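Local coordinates for protein lipocalin AI-4 (Rhodnius prolixus, PDB 5H9N) that binds cysteinyl leukotrienes such as leukotriene C4 in a lipocalin barrel, probably as a salivary scavenger of these host mediators during blood feeding, at residues S70-Q82 with G89-D101. The protein carries 1 engineered substitution. Residues are numbered along the deposited sequence; the frame is centred on the assembly and turned at random.
Sequences STVSGNQGFYSFQ and GSFTSYMAVVETD. With LTX ((5~{S},6~{R},7~{E},9~{E},11~{Z},14~{Z})-6-[(2~{R})-2-[[(4~{S})-4-azanyl-5-oxidanyl-5-oxidanylidene-pentanoyl]amino]-3-( 2-hydroxy-2-oxoethylamino)-3-oxidanylidene-propyl]sulfanyl-5-oxidanyl-icosa-7,9,11,14-tetraenoic acid), chain B.
Y79 and F81 pair antiparallel with M95 and S93, each through two N-H...O=C bonds, from F81 N to S93 O at 2.7 Å up to M95 N to Y79 O at 3.0 Å, fixing 78-82 against 90-100 as a hairpin of the lipocalin barrel. These pairs face the interior, where M95 bends its chain so that SD comes within 3.6 Å of F81 CE2, obliquely to the ring, 66° off its normal: a Met-aromatic contact. The leukotriene tail runs past both side chains: its C16 lies over one face of F81, and C17 is 3.6 Å from M95 SD. Nearer the headgroup, F91 CG lies between backbone N and carbonyl carbon (chi1 62°), turning a ring face to the cysteinyl part, whose CB2 sits 3.6 Å above the ring centre; S93 OG approaches the alkene carbon C14 to 3.3 Å.

On the other face, A96 CB sits 3.6 Å above the F78 ring centre, 4° off its normal, a clear CH-pi contact. S80 CB packs obliquely on Y94, and a water joins S80 OG to Y94 OH. T92 OG1 donates to Q82 OE1, tilted from the carbonyl plane, in a very short bond (2.5 Å); another water bridges Q82 NE2 and T92 OG1. The hairpin thus separates a largely apolar inner surface of aromatic carbon and sulfur, with the S93 hydroxyl among it, from an outer one mixing apolar packing with hydrated polar groups.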
ATOM      1  N   SER A  70      -2.328   1.761  12.728  1.00 13.16           N
ATOM      2  CA  SER A  70      -3.163   1.070  13.693  1.00 14.19           C
ATOM      3  C   SER A  70      -4.183   0.238  12.930  1.00 12.63           C
ATOM      4  O   SER A  70      -4.545   0.563  11.799  1.00 12.39           O
ATOM      5  CB  SER A  70      -3.854   2.060  14.631  1.00 20.18           C
ATOM      6  OG  SER A  70      -4.582   3.023  13.898  1.00 19.77           O
ATOM      7  N   THR A  71      -4.641  -0.851  13.528  1.00 13.36           N
ATOM      8  CA  THR A  71      -5.681  -1.648  12.892  1.00 13.51           C
ATOM      9  C   THR A  71      -7.007  -0.895  12.887  1.00 12.41           C
ATOM     10  O   THR A  71      -7.286  -0.090  13.768  1.00 14.47           O
ATOM     11  CB  THR A  71      -5.874  -2.998  13.588  1.00 15.11           C
ATOM     12  OG1 THR A  71      -6.109  -2.777  14.983  1.00 21.79           O
ATOM     13  CG2 THR A  71      -4.657  -3.868  13.417  1.00 18.91           C
ATOM     14  N   VAL A  72      -7.825  -1.161  11.876  1.00 12.74           N
ATOM     15  CA  VAL A  72      -9.156  -0.589  11.774  1.00 12.61           C
ATOM     16  C   VAL A  72     -10.133  -1.605  12.341  1.00 13.77           C
ATOM     17  O   VAL A  72     -10.290  -2.703  11.788  1.00 15.15           O
ATOM     18  CB  VAL A  72      -9.523  -0.250  10.323  1.00 11.39           C
ATOM     19  CG1 VAL A  72     -10.913   0.321  10.248  1.00 16.13           C
ATOM     20  CG2 VAL A  72      -8.517   0.735   9.733  1.00 12.71           C
ATOM     21  N   SER A  73     -10.771  -1.244  13.447  1.00 16.68           N
ATOM     22  CA  SER A  73     -11.619  -2.158  14.193  1.00 18.09           C
ATOM     23  C   SER A  73     -12.698  -2.864  13.358  1.00 19.73           C
ATOM     24  O   SER A  73     -12.944  -4.060  13.524  1.00 21.17           O
ATOM     25  CB  SER A  73     -12.274  -1.393  15.344  1.00 20.85           C
ATOM     26  OG  SER A  73     -13.160  -2.228  16.068  1.00 35.10           O
ATOM     27  N   GLY A  74     -13.335  -2.130  12.458  1.00 14.05           N
ATOM     28  CA  GLY A  74     -14.497  -2.649  11.757  1.00 13.39           C
ATOM     29  C   GLY A  74     -14.221  -3.343  10.440  1.00 11.20           C
ATOM     30  O   GLY A  74     -15.138  -3.904   9.861  1.00 12.38           O
ATOM     31  N   ASN A  75     -12.977  -3.291   9.963  1.00 10.54           N
ATOM     32  CA  ASN A  75     -12.621  -3.833   8.649  1.00 10.47           C
ATOM     33  C   ASN A  75     -11.401  -4.725   8.739  1.00 11.11           C
ATOM     34  O   ASN A  75     -10.258  -4.243   8.785  1.00 11.43           O
ATOM     35  CB  ASN A  75     -12.343  -2.719   7.626  1.00 10.63           C
ATOM     36  CG  ASN A  75     -13.535  -1.812   7.403  1.00 13.52           C
ATOM     37  OD1 ASN A  75     -13.574  -0.682   7.906  1.00 14.50           O
ATOM     38  ND2 ASN A  75     -14.519  -2.292   6.642  1.00 13.47           N
ATOM     39  N   GLN A  76     -11.646  -6.028   8.784  1.00 12.51           N
ATOM     40  CA  GLN A  76     -10.581  -7.012   8.899  1.00 13.34           C
ATOM     41  C   GLN A  76      -9.529  -6.842   7.814  1.00 13.62           C
ATOM     42  O   GLN A  76      -9.855  -6.721   6.631  1.00 15.42           O
ATOM     43  CB  GLN A  76     -11.184  -8.411   8.844  1.00 18.93           C
ATOM     44  CG  GLN A  76     -10.227  -9.534   9.135  1.00 25.43           C
ATOM     45  CD  GLN A  76     -10.914 -10.881   9.066  1.00 42.41           C
ATOM     46  OE1 GLN A  76     -11.588 -11.294  10.011  1.00 44.27           O
ATOM     47  NE2 GLN A  76     -10.765 -11.568   7.939  1.00 46.19           N
ATOM     48  N   GLY A  77      -8.268  -6.798   8.236  1.00 12.84           N
ATOM     49  CA  GLY A  77      -7.159  -6.667   7.309  1.00 13.54           C
ATOM     50  C   GLY A  77      -6.718  -5.243   7.055  1.00 11.32           C
ATOM     51  O   GLY A  77      -5.626  -5.022   6.523  1.00 13.09           O
ATOM     52  N   PHE A  78      -7.541  -4.277   7.432  1.00  9.56           N
ATOM     53  CA  PHE A  78      -7.214  -2.879   7.148  1.00  9.31           C
ATOM     54  C   PHE A  78      -6.441  -2.202   8.268  1.00  9.08           C
ATOM     55  O   PHE A  78      -6.625  -2.478   9.467  1.00 10.73           O
ATOM     56  CB  PHE A  78      -8.483  -2.076   6.846  1.00  9.40           C
ATOM     57  CG  PHE A  78      -8.887  -2.131   5.398  1.00  8.68           C
ATOM     58  CD1 PHE A  78      -9.671  -3.164   4.927  1.00  9.84           C
ATOM     59  CD2 PHE A  78      -8.460  -1.155   4.499  1.00 10.18           C
ATOM     60  CE1 PHE A  78     -10.030  -3.219   3.580  1.00 11.45           C
ATOM     61  CE2 PHE A  78      -8.808  -1.218   3.179  1.00 12.83           C
ATOM     62  CZ  PHE A  78      -9.597  -2.235   2.718  1.00 13.08           C
ATOM     63  N   TYR A  79      -5.583  -1.285   7.831  1.00  8.86           N
ATOM     64  CA  TYR A  79      -4.776  -0.444   8.695  1.00 10.31           C
ATOM     65  C   TYR A  79      -5.038   1.008   8.361  1.00 10.01           C
ATOM     66  O   TYR A  79      -5.262   1.353   7.197  1.00 10.81           O
ATOM     67  CB  TYR A  79      -3.288  -0.764   8.521  1.00 11.59           C
ATOM     68  CG  TYR A  79      -2.931  -2.129   9.041  1.00 11.40           C
ATOM     69  CD1 TYR A  79      -3.132  -3.260   8.263  1.00 15.78           C
ATOM     70  CD2 TYR A  79      -2.450  -2.297  10.332  1.00 13.47           C
ATOM     71  CE1 TYR A  79      -2.837  -4.514   8.747  1.00 17.17           C
ATOM     72  CE2 TYR A  79      -2.145  -3.543  10.821  1.00 14.93           C
ATOM     73  CZ  TYR A  79      -2.333  -4.645  10.029  1.00 15.94           C
ATOM     74  OH  TYR A  79      -2.041  -5.894  10.521  1.00 22.38           O
ATOM     75  N   SER A  80      -4.993   1.861   9.379  1.00 10.69           N
ATOM     76  CA  SER A  80      -5.045   3.306   9.219  1.00 10.97           C
ATOM     77  C   SER A  80      -3.675   3.870   9.543  1.00 10.17           C
ATOM     78  O   SER A  80      -3.116   3.569  10.601  1.00 12.45           O
ATOM     79  CB  SER A  80      -6.100   3.917  10.139  1.00 12.93           C
ATOM     80  OG  SER A  80      -6.060   5.330  10.119  1.00 16.26           O
ATOM     81  N   PHE A  81      -3.137   4.680   8.642  1.00 10.62           N
ATOM     82  CA  PHE A  81      -1.856   5.333   8.865  1.00 12.63           C
ATOM     83  C   PHE A  81      -2.030   6.831   8.957  1.00 11.15           C
ATOM     84  O   PHE A  81      -2.606   7.458   8.058  1.00 12.15           O
ATOM     85  CB  PHE A  81      -0.874   4.967   7.752  1.00 11.52           C
ATOM     86  CG  PHE A  81      -0.317   3.590   7.891  1.00 11.85           C
ATOM     87  CD1 PHE A  81       0.810   3.366   8.652  1.00 13.98           C
ATOM     88  CD2 PHE A  81      -0.952   2.501   7.308  1.00 12.45           C
ATOM     89  CE1 PHE A  81       1.317   2.083   8.817  1.00 13.94           C
ATOM     90  CE2 PHE A  81      -0.432   1.215   7.460  1.00 12.72           C
ATOM     91  CZ  PHE A  81       0.694   1.013   8.226  1.00 13.99           C
ATOM     92  N   GLN A  82      -1.529   7.387  10.051  1.00 12.89           N
ATOM     93  CA  GLN A  82      -1.491   8.818  10.242  1.00 13.14           C
ATOM     94  C   GLN A  82      -0.111   9.299   9.849  1.00 12.83           C
ATOM     95  O   GLN A  82       0.876   8.896  10.450  1.00 13.79           O
ATOM     96  CB  GLN A  82      -1.798   9.172  11.693  1.00 17.02           C
ATOM     97  CG  GLN A  82      -2.047  10.648  11.919  1.00 28.64           C
ATOM     98  CD  GLN A  82      -3.183  11.167  11.063  1.00 38.12           C
ATOM     99  OE1 GLN A  82      -4.184  10.478  10.860  1.00 31.89           O
ATOM    100  NE2 GLN A  82      -3.033  12.386  10.552  1.00 37.72           N
ATOM    101  N   GLY A  89       2.832  18.853   5.773  1.00 23.51           N
ATOM    102  CA  GLY A  89       1.534  18.254   5.519  1.00 26.88           C
ATOM    103  C   GLY A  89       1.201  17.128   6.477  1.00 24.51           C
ATOM    104  O   GLY A  89       2.074  16.586   7.146  1.00 20.41           O
ATOM    105  N   SER A  90      -0.080  16.793   6.555  1.00 22.40           N
ATOM    106  CA  SER A  90      -0.522  15.640   7.323  1.00 20.27           C
ATOM    107  C   SER A  90      -1.745  15.028   6.663  1.00 19.54           C
ATOM    108  O   SER A  90      -2.578  15.735   6.106  1.00 20.68           O
ATOM    109  CB  SER A  90      -0.835  16.024   8.767  1.00 27.50           C
ATOM    110  OG  SER A  90      -2.011  16.806   8.837  1.00 35.70           O
ATOM    111  N   PHE A  91      -1.857  13.710   6.735  1.00 16.06           N
ATOM    112  CA  PHE A  91      -2.978  13.032   6.113  1.00 15.49           C
ATOM    113  C   PHE A  91      -3.173  11.658   6.735  1.00 17.27           C
ATOM    114  O   PHE A  91      -2.305  11.155   7.446  1.00 14.27           O
ATOM    115  CB  PHE A  91      -2.772  12.926   4.594  1.00 15.98           C
ATOM    116  CG  PHE A  91      -1.565  12.114   4.184  1.00 15.07           C
ATOM    117  CD1 PHE A  91      -0.313  12.700   4.084  1.00 16.75           C
ATOM    118  CD2 PHE A  91      -1.694  10.773   3.866  1.00 16.17           C
ATOM    119  CE1 PHE A  91       0.786  11.959   3.691  1.00 15.41           C
ATOM    120  CE2 PHE A  91      -0.602  10.027   3.478  1.00 13.37           C
ATOM    121  CZ  PHE A  91       0.645  10.623   3.389  1.00 13.82           C
ATOM    122  N   THR A  92      -4.328  11.063   6.460  1.00 14.23           N
ATOM    123  CA  THR A  92      -4.645   9.720   6.930  1.00 13.98           C
ATOM    124  C   THR A  92      -4.883   8.846   5.715  1.00 12.60           C
ATOM    125  O   THR A  92      -5.622   9.230   4.810  1.00 13.87           O
ATOM    126  CB  THR A  92      -5.882   9.708   7.826  1.00 13.44           C
ATOM    127  OG1 THR A  92      -5.716  10.665   8.875  1.00 18.44           O
ATOM    128  CG2 THR A  92      -6.116   8.322   8.431  1.00 14.62           C
ATOM    129  N   SER A  93      -4.227   7.694   5.680  1.00 10.81           N
ATOM    130  CA  SER A  93      -4.330   6.757   4.566  1.00 11.09           C
ATOM    131  C   SER A  93      -4.666   5.358   5.074  1.00 10.50           C
ATOM    132  O   SER A  93      -4.184   4.957   6.133  1.00 12.96           O
ATOM    133  CB  SER A  93      -3.020   6.735   3.792  1.00 11.69           C
ATOM    134  OG  SER A  93      -3.073   5.836   2.700  1.00 12.43           O
ATOM    135  N   TYR A  94      -5.485   4.623   4.333  1.00  8.89           N
ATOM    136  CA  TYR A  94      -5.917   3.277   4.727  1.00  8.37           C
ATOM    137  C   TYR A  94      -5.376   2.251   3.756  1.00  8.82           C
ATOM    138  O   TYR A  94      -5.266   2.520   2.557  1.00  9.29           O
ATOM    139  CB  TYR A  94      -7.450   3.193   4.781  1.00  9.51           C
ATOM    140  CG  TYR A  94      -8.040   4.162   5.773  1.00 10.25           C
ATOM    141  CD1 TYR A  94      -8.186   5.515   5.454  1.00 11.79           C
ATOM    142  CD2 TYR A  94      -8.407   3.746   7.043  1.00 11.04           C
ATOM    143  CE1 TYR A  94      -8.691   6.416   6.375  1.00 13.36           C
ATOM    144  CE2 TYR A  94      -8.922   4.637   7.959  1.00 12.06           C
ATOM    145  CZ  TYR A  94      -9.059   5.969   7.615  1.00 12.80           C
ATOM    146  OH  TYR A  94      -9.571   6.858   8.527  1.00 16.35           O
ATOM    147  N   MET A  95      -5.062   1.064   4.251  1.00  8.45           N
ATOM    148  CA  MET A  95      -4.542   0.028   3.385  1.00  8.77           C
ATOM    149  C   MET A  95      -4.867  -1.364   3.884  1.00  8.65           C
ATOM    150  O   MET A  95      -5.088  -1.579   5.078  1.00  8.80           O
ATOM    151  CB  MET A  95      -3.032   0.193   3.240  1.00 11.67           C
ATOM    152  CG  MET A  95      -2.330   0.144   4.578  1.00 13.72           C
ATOM    153  SD  MET A  95      -0.844  -0.812   4.514  1.00 45.22           S
ATOM    154  CE  MET A  95      -1.776  -2.240   4.136  1.00  5.40           C
ATOM    155  N   ALA A  96      -4.862  -2.320   2.962  1.00  7.78           N
ATOM    156  CA  ALA A  96      -4.964  -3.731   3.308  1.00  9.17           C
ATOM    157  C   ALA A  96      -4.010  -4.502   2.416  1.00  7.58           C
ATOM    158  O   ALA A  96      -3.847  -4.157   1.240  1.00  8.71           O
ATOM    159  CB  ALA A  96      -6.384  -4.232   3.128  1.00  9.34           C
ATOM    160  N   VAL A  97      -3.379  -5.539   2.955  1.00  9.89           N
ATOM    161  CA  VAL A  97      -2.528  -6.416   2.156  1.00  9.67           C
ATOM    162  C   VAL A  97      -3.412  -7.489   1.522  1.00 10.26           C
ATOM    163  O   VAL A  97      -3.957  -8.354   2.204  1.00 12.17           O
ATOM    164  CB  VAL A  97      -1.421  -7.060   3.000  1.00 10.54           C
ATOM    165  CG1 VAL A  97      -0.551  -7.962   2.132  1.00 13.23           C
ATOM    166  CG2 VAL A  97      -0.574  -5.985   3.650  1.00 11.33           C
ATOM    167  N   VAL A  98      -3.574  -7.428   0.210  1.00  9.85           N
ATOM    168  CA  VAL A  98      -4.431  -8.356  -0.499  1.00 11.29           C
ATOM    169  C   VAL A  98      -3.785  -9.732  -0.613  1.00 10.39           C
ATOM    170  O   VAL A  98      -4.430 -10.746  -0.370  1.00 11.02           O
ATOM    171  CB  VAL A  98      -4.781  -7.802  -1.896  1.00 10.29           C
ATOM    172  CG1 VAL A  98      -5.655  -8.774  -2.654  1.00 13.82           C
ATOM    173  CG2 VAL A  98      -5.472  -6.439  -1.762  1.00 12.02           C
ATOM    174  N   GLU A  99      -2.511  -9.756  -0.979  1.00  9.87           N
ATOM    175  CA  GLU A  99      -1.774 -11.002  -1.152  1.00 12.14           C
ATOM    176  C   GLU A  99      -0.300 -10.712  -0.966  1.00 11.48           C
ATOM    177  O   GLU A  99       0.182  -9.708  -1.493  1.00 11.54           O
ATOM    178  CB  GLU A  99      -2.011 -11.590  -2.547  1.00 13.99           C
ATOM    179  CG  GLU A  99      -3.318 -12.304  -2.766  1.00 33.85           C
ATOM    180  CD  GLU A  99      -3.220 -13.781  -2.464  1.00 45.88           C
ATOM    181  OE1 GLU A  99      -3.117 -14.575  -3.423  1.00 56.58           O
ATOM    182  OE2 GLU A  99      -3.234 -14.146  -1.271  1.00 40.30           O
ATOM    183  N   THR A 100       0.430 -11.562  -0.249  1.00 11.58           N
ATOM    184  CA  THR A 100       1.879 -11.381  -0.119  1.00 11.95           C
ATOM    185  C   THR A 100       2.549 -12.700   0.184  1.00 11.16           C
ATOM    186  O   THR A 100       1.931 -13.568   0.797  1.00 13.19           O
ATOM    187  CB  THR A 100       2.247 -10.357   0.988  1.00 11.07           C
ATOM    188  OG1 THR A 100       3.667 -10.175   1.026  1.00 11.45           O
ATOM    189  CG2 THR A 100       1.786 -10.832   2.342  1.00 13.56           C
ATOM    190  N   ASP A 101       3.795 -12.869  -0.264  1.00 12.23           N
ATOM    191  CA  ASP A 101       4.588 -14.020   0.163  1.00 14.45           C
ATOM    192  C   ASP A 101       5.668 -13.570   1.146  1.00 13.49           C
ATOM    193  O   ASP A 101       6.541 -14.351   1.512  1.00 14.04           O
ATOM    194  CB  ASP A 101       5.188 -14.765  -1.044  1.00 13.74           C
ATOM    195  CG  ASP A 101       6.345 -14.024  -1.703  1.00 12.76           C
ATOM    196  OD1 ASP A 101       6.499 -12.814  -1.479  1.00 13.60           O
ATOM    197  OD2 ASP A 101       7.087 -14.678  -2.463  1.00 15.50           O
TER
HETATM  198  O2  LTX B 201      -3.182   5.472  -3.108  1.00 13.54           O
HETATM  199  C1  LTX B 201      -2.827   5.999  -4.189  1.00 14.25           C
HETATM  200  O1  LTX B 201      -1.768   5.677  -4.782  1.00 13.07           O
HETATM  201  C2  LTX B 201      -3.720   7.049  -4.806  1.00 15.11           C
HETATM  202  C3  LTX B 201      -3.080   8.423  -4.635  1.00 21.41           C
HETATM  203  C4  LTX B 201      -2.561   8.600  -3.209  1.00 26.32           C
HETATM  204  C5  LTX B 201      -2.170  10.049  -2.952  1.00 31.46           C
HETATM  205  O3  LTX B 201      -0.974  10.382  -3.671  1.00 33.97           O
HETATM  206  C6  LTX B 201      -1.962  10.325  -1.466  1.00 25.02           C
HETATM  207  C7  LTX B 201      -0.795   9.519  -0.910  1.00 25.78           C
HETATM  208  C8  LTX B 201      -0.954   8.561   0.018  1.00 22.08           C
HETATM  209  C9  LTX B 201       0.213   7.828   0.535  1.00 16.13           C
HETATM  210  C10 LTX B 201       0.181   7.029   1.611  1.00 15.24           C
HETATM  211  C11 LTX B 201       1.402   6.351   2.061  1.00 15.15           C
HETATM  212  C12 LTX B 201       1.522   5.505   3.092  1.00 14.73           C
HETATM  213  C13 LTX B 201       0.393   5.077   4.013  1.00 19.44           C
HETATM  214  C14 LTX B 201      -0.464   3.996   3.385  1.00 16.07           C
HETATM  215  C15 LTX B 201      -0.098   2.723   3.292  1.00 20.60           C
HETATM  216  C16 LTX B 201       1.223   2.220   3.824  1.00 27.43           C
HETATM  217  C17 LTX B 201       1.756   1.109   2.923  1.00 24.70           C
HETATM  218  C18 LTX B 201       2.972   0.459   3.572  1.00 27.75           C
HETATM  219  C19 LTX B 201       3.725  -0.439   2.603  1.00 27.99           C
HETATM  220  C20 LTX B 201       4.907  -1.099   3.287  1.00 21.29           C
HETATM  221  O32 LTX B 201       4.267  11.871  -0.539  1.00 21.11           O
HETATM  222  C21 LTX B 201       3.028  11.917  -0.429  1.00 23.51           C
HETATM  223  O31 LTX B 201       2.257  11.108  -0.986  1.00 25.01           O
HETATM  224  CA3 LTX B 201       2.433  13.010   0.419  1.00 24.38           C
HETATM  225  N3  LTX B 201       0.985  12.878   0.470  1.00 25.59           N
HETATM  226  C22 LTX B 201       0.174  13.841   0.895  1.00 25.88           C
HETATM  227  O33 LTX B 201       0.609  14.917   1.267  1.00 34.64           O
HETATM  228  CA2 LTX B 201      -1.310  13.601   0.919  1.00 25.08           C
HETATM  229  CB2 LTX B 201      -1.691  12.197   0.451  1.00 27.27           C
HETATM  230  SG2 LTX B 201      -1.699  12.074  -1.307  1.00 30.21           S
HETATM  231  N2  LTX B 201      -2.001  14.627   0.166  1.00 25.27           N
HETATM  232  CD1 LTX B 201      -3.037  15.281   0.672  1.00 32.76           C
HETATM  233  OE1 LTX B 201      -3.707  14.856   1.602  1.00 27.80           O
HETATM  234  CG1 LTX B 201      -3.333  16.599  -0.005  1.00 42.31           C
HETATM  235  CB1 LTX B 201      -4.701  17.132   0.392  1.00 51.91           C
HETATM  236  CA1 LTX B 201      -5.181  18.140  -0.649  1.00 65.42           C
HETATM  237  N1  LTX B 201      -5.039  17.558  -1.999  1.00 64.49           N
HETATM  238  C23 LTX B 201      -4.379  19.404  -0.572  1.00 73.19           C
HETATM  239  O11 LTX B 201      -3.795  19.801  -1.606  1.00 75.27           O
HETATM  240  O12 LTX B 201      -4.331  20.014   0.517  1.00 76.04           O
HETATM  241  O   HOH W   1      -3.498  -6.355   5.706  1.00 13.76           O
HETATM  242  O   HOH W   2      -8.464   6.399  10.941  1.00 19.45           O
HETATM  243  O   HOH W   3      -4.848  13.762   8.981  1.00 45.21           O